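Local structure of iron-containing alcohol dehydrogenase (Ralstonia eutropha, 3JZD) at residues 183-188 / 235-240; 239-244 / 331-336. The protein probably reduces maleylacetate to 3-oxoadipate with NADH or NADPH, as a homodimeric member of the iron-containing alcohol dehydrogenase family. One frame throughout, in Å; residues are numbered along the deposited sequence.

Contact 1 of 2, residues 183-188 / 235-240; sequences LYARDA and GGVGMA
Asp187 and Gly238 join two interhelical loops in the all-helical C-terminal part of this iron-containing alcohol dehydrogenase fold: residues 183-188, which include a type I beta turn from Ala185 to Ala188 and lie between helices 165-182 and 190-212, and residues 235-240, where helix 217-236 gives way to helix 241-253. The amide N of Gly238 donates to OD1 of Asp187 over 2.8 Å. The bond is almost perfectly straight (179°), and the N-H meets the syn lone pair of OD1, the one facing OD2. Asp187 reaches across because its chi1 of 58° sets CG between its own backbone N and carbonyl carbon, and its short side chain lets the carboxylate lie over the Val237-Gly238 backbone. Beside this polar link, CB of Ala185 meets CG2 of Val237 at 3.8 Å and sits against the carbonyl O of Gly238, so a small methyl suits the close approach of the two segments. Val237 also brings CG1 within 3.5 Å of the backbone O of Asp187, while Met192 of helix 190-212 packs on it. A water adds a second polar bridge, accepting from Arg186 N and donating weakly to Gly238 O. Farther along, Tyr184 OH is hydrogen-bonded to Glu181 and Asn272, which fix the far end of the ring; CE1, on the ring edge, lies 4.3 Å from CB of Ala240.

Contact 2 of 2, residues 239-244 / 331-336; sequences MALHHK and SPYWNP
Lys244 lays its aliphatic chain across one face of the Tyr333 ring, the two side chains running past each other in opposite directions. CG of Lys244 stands 3.5 Å from the ring centroid and only 5° off the normal, a CH-pi contact centred on the ring, and CB is 3.7 Å from CZ. A bend at chi2 keeps the methylenes on the aromatic surface, a contact to which the alkyl part of lysine is well suited. Leu241 crosses the same tyrosine at an angle, with CD1 3.4 Å from the phenolic OH. Asn335 serves the beginning of the helix: its OD1 accepts from Leu241 N at 3.1 Å, at an N-H...O angle of 152°, the donor standing 41° out of the carbonyl plane rather than on a lone pair. Its extended first torsion, with CG pointing away from the backbone N, carries the amide toward that first turn, while ND2 donates to Asn272 and to the carbonyl of Arg337, holding the amide's rotation. Ala240, the N-cap residue, is small enough for its CB to fit 3.3 Å from OD1 of Asn335. The contact thus seats the start of helix 241-253 on the loop between helices 321-328 and 341-353; Leu241 also packs against helices 257-272 and 341-353.

Contacts 1 and 2 share Met239 and Ala240, and their centres lie 10 Å apart: the segment leaving helix 217-236 in contact 1 leads directly into helix 241-253, whose first turn takes part in contact 2. Segments 183-188 and 331-336 also touch, with Tyr184 CD1 3.5 Å from Pro336 CG and Arg186 N 3.5 Å from CZ3 of Trp334. Glu181 ties the region together, accepting from Ala240 N, His242 N and His243 ND1 as well as bonding Tyr184 OH. Neither contact forms part of the NAD pocket: Gly236 lies about 10 Å from the bound dinucleotide, and the side chain of Lys244 about 12 Å.

Contact 1 of 2, residues 183-188 / 235-240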
# COMPACT_ATOMS: atom_id res chain seq x y z
N LEU A 183 -11.08 -6.60 7.43
CA LEU A 183 -12.18 -5.76 7.00
C LEU A 183 -13.03 -5.27 8.16
O LEU A 183 -13.74 -4.31 8.01
CB LEU A 183 -13.03 -6.50 5.95
CG LEU A 183 -12.37 -6.64 4.59
CD1 LEU A 183 -13.03 -7.76 3.76
CD2 LEU A 183 -12.43 -5.28 3.88
N TYR A 184 -13.06 -5.97 9.29
CA TYR A 184 -13.84 -5.48 10.41
C TYR A 184 -13.03 -5.12 11.64
O TYR A 184 -13.56 -4.98 12.73
CB TYR A 184 -14.97 -6.43 10.74
CG TYR A 184 -14.65 -7.86 11.08
CD1 TYR A 184 -14.10 -8.19 12.31
CD2 TYR A 184 -15.03 -8.92 10.24
CE1 TYR A 184 -13.88 -9.53 12.65
CE2 TYR A 184 -14.82 -10.25 10.59
CZ TYR A 184 -14.26 -10.53 11.79
OH TYR A 184 -14.08 -11.83 12.16
N ALA A 185 -11.74 -4.90 11.44
CA ALA A 185 -10.84 -4.58 12.51
C ALA A 185 -11.29 -3.32 13.19
O ALA A 185 -11.83 -2.44 12.57
CB ALA A 185 -9.43 -4.37 12.00
N ARG A 186 -11.02 -3.24 14.48
CA ARG A 186 -11.35 -2.06 15.20
C ARG A 186 -10.61 -0.88 14.60
O ARG A 186 -11.12 0.23 14.61
CB ARG A 186 -10.95 -2.26 16.64
CG ARG A 186 -11.38 -1.19 17.55
CD ARG A 186 -10.72 -1.45 18.86
NE ARG A 186 -11.26 -0.57 19.87
CZ ARG A 186 -10.99 -0.68 21.16
NH1 ARG A 186 -10.15 -1.63 21.58
NH2 ARG A 186 -11.55 0.15 22.02
N ASP A 187 -9.42 -1.12 14.07
CA ASP A 187 -8.58 -0.08 13.45
C ASP A 187 -8.50 -0.22 11.93
O ASP A 187 -7.50 0.12 11.28
CB ASP A 187 -7.18 -0.06 14.10
CG ASP A 187 -6.44 -1.39 13.99
OD1 ASP A 187 -7.09 -2.45 13.76
OD2 ASP A 187 -5.20 -1.38 14.14
N ALA A 188 -9.59 -0.72 11.37
CA ALA A 188 -9.74 -0.85 9.95
C ALA A 188 -9.50 0.49 9.29
O ALA A 188 -9.82 1.54 9.87
CB ALA A 188 -11.17 -1.31 9.63
N GLY A 235 -0.46 -7.55 9.05
CA GLY A 235 0.57 -6.74 9.66
C GLY A 235 0.18 -5.33 10.03
O GLY A 235 0.91 -4.66 10.78
N GLY A 236 -0.95 -4.87 9.52
CA GLY A 236 -1.36 -3.49 9.70
C GLY A 236 -2.59 -3.18 10.53
O GLY A 236 -2.71 -2.07 11.00
N VAL A 237 -3.50 -4.13 10.73
CA VAL A 237 -4.70 -3.90 11.55
C VAL A 237 -4.91 -5.07 12.49
O VAL A 237 -4.27 -6.12 12.32
CB VAL A 237 -5.97 -3.63 10.66
CG1 VAL A 237 -5.71 -2.46 9.69
CG2 VAL A 237 -6.36 -4.86 9.89
N GLY A 238 -5.74 -4.89 13.52
CA GLY A 238 -5.98 -5.90 14.52
C GLY A 238 -6.94 -7.01 14.09
O GLY A 238 -8.00 -6.75 13.50
N MSE A 239 -6.56 -8.25 14.37
CA MSE A 239 -7.41 -9.42 14.17
C MSE A 239 -8.37 -9.54 15.35
O MSE A 239 -8.37 -8.71 16.25
CB MSE A 239 -6.55 -10.67 14.00
CG MSE A 239 -5.58 -10.61 12.81
SE MSE A 239 -6.38 -10.44 11.00
CE MSE A 239 -6.31 -8.47 10.79
N ALA A 240 -9.22 -10.56 15.35
CA ALA A 240 -10.21 -10.70 16.43
C ALA A 240 -10.56 -12.18 16.65
O ALA A 240 -9.67 -13.03 16.66
CB ALA A 240 -11.48 -9.79 16.16
O HOH W 1 -9.61 -5.36 15.57

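Contact 2 of 2, residues 239-244 / 331-336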
# COMPACT_ATOMS: atom_id res chain seq x y z
N MSE A 239 -6.56 -8.25 14.37
CA MSE A 239 -7.41 -9.42 14.17
C MSE A 239 -8.37 -9.54 15.35
O MSE A 239 -8.37 -8.71 16.25
CB MSE A 239 -6.55 -10.67 14.00
CG MSE A 239 -5.58 -10.61 12.81
SE MSE A 239 -6.38 -10.44 11.00
CE MSE A 239 -6.31 -8.47 10.79
N ALA A 240 -9.22 -10.56 15.35
CA ALA A 240 -10.21 -10.70 16.43
C ALA A 240 -10.56 -12.18 16.65
O ALA A 240 -9.67 -13.03 16.66
CB ALA A 240 -11.48 -9.79 16.16
N LEU A 241 -11.84 -12.49 16.79
CA LEU A 241 -12.25 -13.86 17.13
C LEU A 241 -11.61 -15.00 16.35
O LEU A 241 -11.13 -15.97 16.96
CB LEU A 241 -13.77 -14.00 17.06
CG LEU A 241 -14.40 -15.40 17.11
CD1 LEU A 241 -14.14 -16.07 18.49
CD2 LEU A 241 -15.90 -15.31 16.78
N HIS A 242 -11.60 -14.92 15.03
CA HIS A 242 -11.10 -16.05 14.27
C HIS A 242 -9.67 -16.38 14.62
O HIS A 242 -9.35 -17.53 14.91
CB HIS A 242 -11.22 -15.83 12.77
CG HIS A 242 -10.48 -16.85 11.98
ND1 HIS A 242 -11.03 -18.07 11.66
CD2 HIS A 242 -9.23 -16.84 11.48
CE1 HIS A 242 -10.15 -18.77 10.97
NE2 HIS A 242 -9.04 -18.05 10.85
N HIS A 243 -8.80 -15.38 14.55
CA HIS A 243 -7.38 -15.59 14.87
C HIS A 243 -7.15 -16.00 16.32
O HIS A 243 -6.36 -16.89 16.60
CB HIS A 243 -6.56 -14.37 14.47
CG HIS A 243 -6.51 -14.19 12.98
ND1 HIS A 243 -7.59 -13.72 12.26
CD2 HIS A 243 -5.51 -14.42 12.09
CE1 HIS A 243 -7.26 -13.67 10.98
NE2 HIS A 243 -6.01 -14.10 10.85
N LYS A 244 -7.86 -15.40 17.25
CA LYS A 244 -7.69 -15.80 18.64
C LYS A 244 -8.07 -17.27 18.87
O LYS A 244 -7.36 -18.01 19.56
CB LYS A 244 -8.56 -14.91 19.54
CG LYS A 244 -8.07 -13.48 19.60
CD LYS A 244 -6.78 -13.43 20.44
CE LYS A 244 -6.15 -12.04 20.53
NZ LYS A 244 -5.24 -11.99 21.76
N SER A 331 -8.92 -14.88 28.18
CA SER A 331 -8.17 -13.66 27.98
C SER A 331 -8.99 -12.78 27.00
O SER A 331 -9.08 -13.09 25.82
CB SER A 331 -6.83 -14.05 27.41
OG SER A 331 -6.01 -12.95 27.30
N PRO A 332 -9.66 -11.74 27.51
CA PRO A 332 -10.53 -10.86 26.74
C PRO A 332 -9.82 -10.06 25.66
O PRO A 332 -8.63 -9.75 25.78
CB PRO A 332 -11.10 -9.89 27.78
CG PRO A 332 -10.96 -10.58 29.09
CD PRO A 332 -9.70 -11.42 28.95
N TYR A 333 -10.53 -9.79 24.57
CA TYR A 333 -9.99 -9.01 23.49
C TYR A 333 -11.15 -8.37 22.74
O TYR A 333 -12.31 -8.80 22.88
CB TYR A 333 -9.19 -9.89 22.55
CG TYR A 333 -9.98 -11.06 22.01
CD1 TYR A 333 -10.74 -10.92 20.86
CD2 TYR A 333 -9.97 -12.31 22.67
CE1 TYR A 333 -11.47 -11.99 20.35
CE2 TYR A 333 -10.73 -13.37 22.20
CZ TYR A 333 -11.46 -13.22 21.04
OH TYR A 333 -12.17 -14.26 20.53
N TRP A 334 -10.86 -7.34 21.95
CA TRP A 334 -11.94 -6.65 21.24
C TRP A 334 -12.48 -7.53 20.12
O TRP A 334 -11.71 -8.14 19.37
CB TRP A 334 -11.41 -5.32 20.66
CG TRP A 334 -12.45 -4.54 20.09
CD1 TRP A 334 -13.23 -3.62 20.71
CD2 TRP A 334 -12.92 -4.62 18.74
NE1 TRP A 334 -14.15 -3.11 19.83
CE2 TRP A 334 -13.96 -3.69 18.61
CE3 TRP A 334 -12.52 -5.35 17.62
CZ2 TRP A 334 -14.62 -3.50 17.41
CZ3 TRP A 334 -13.18 -5.15 16.44
CH2 TRP A 334 -14.22 -4.24 16.34
N ASN A 335 -13.78 -7.58 19.98
CA ASN A 335 -14.42 -8.30 18.88
C ASN A 335 -15.74 -7.56 18.56
O ASN A 335 -16.30 -6.95 19.44
CB ASN A 335 -14.66 -9.77 19.27
CG ASN A 335 -15.14 -10.61 18.10
OD1 ASN A 335 -14.40 -10.86 17.15
ND2 ASN A 335 -16.37 -11.07 18.19
N PRO A 336 -16.22 -7.58 17.31
CA PRO A 336 -17.46 -6.81 16.97
C PRO A 336 -18.71 -7.23 17.74
O PRO A 336 -19.59 -6.40 17.97
CB PRO A 336 -17.64 -7.07 15.48
CG PRO A 336 -16.24 -7.37 15.00
CD PRO A 336 -15.59 -8.14 16.11
O HOH W 2 -9.26 -7.70 18.26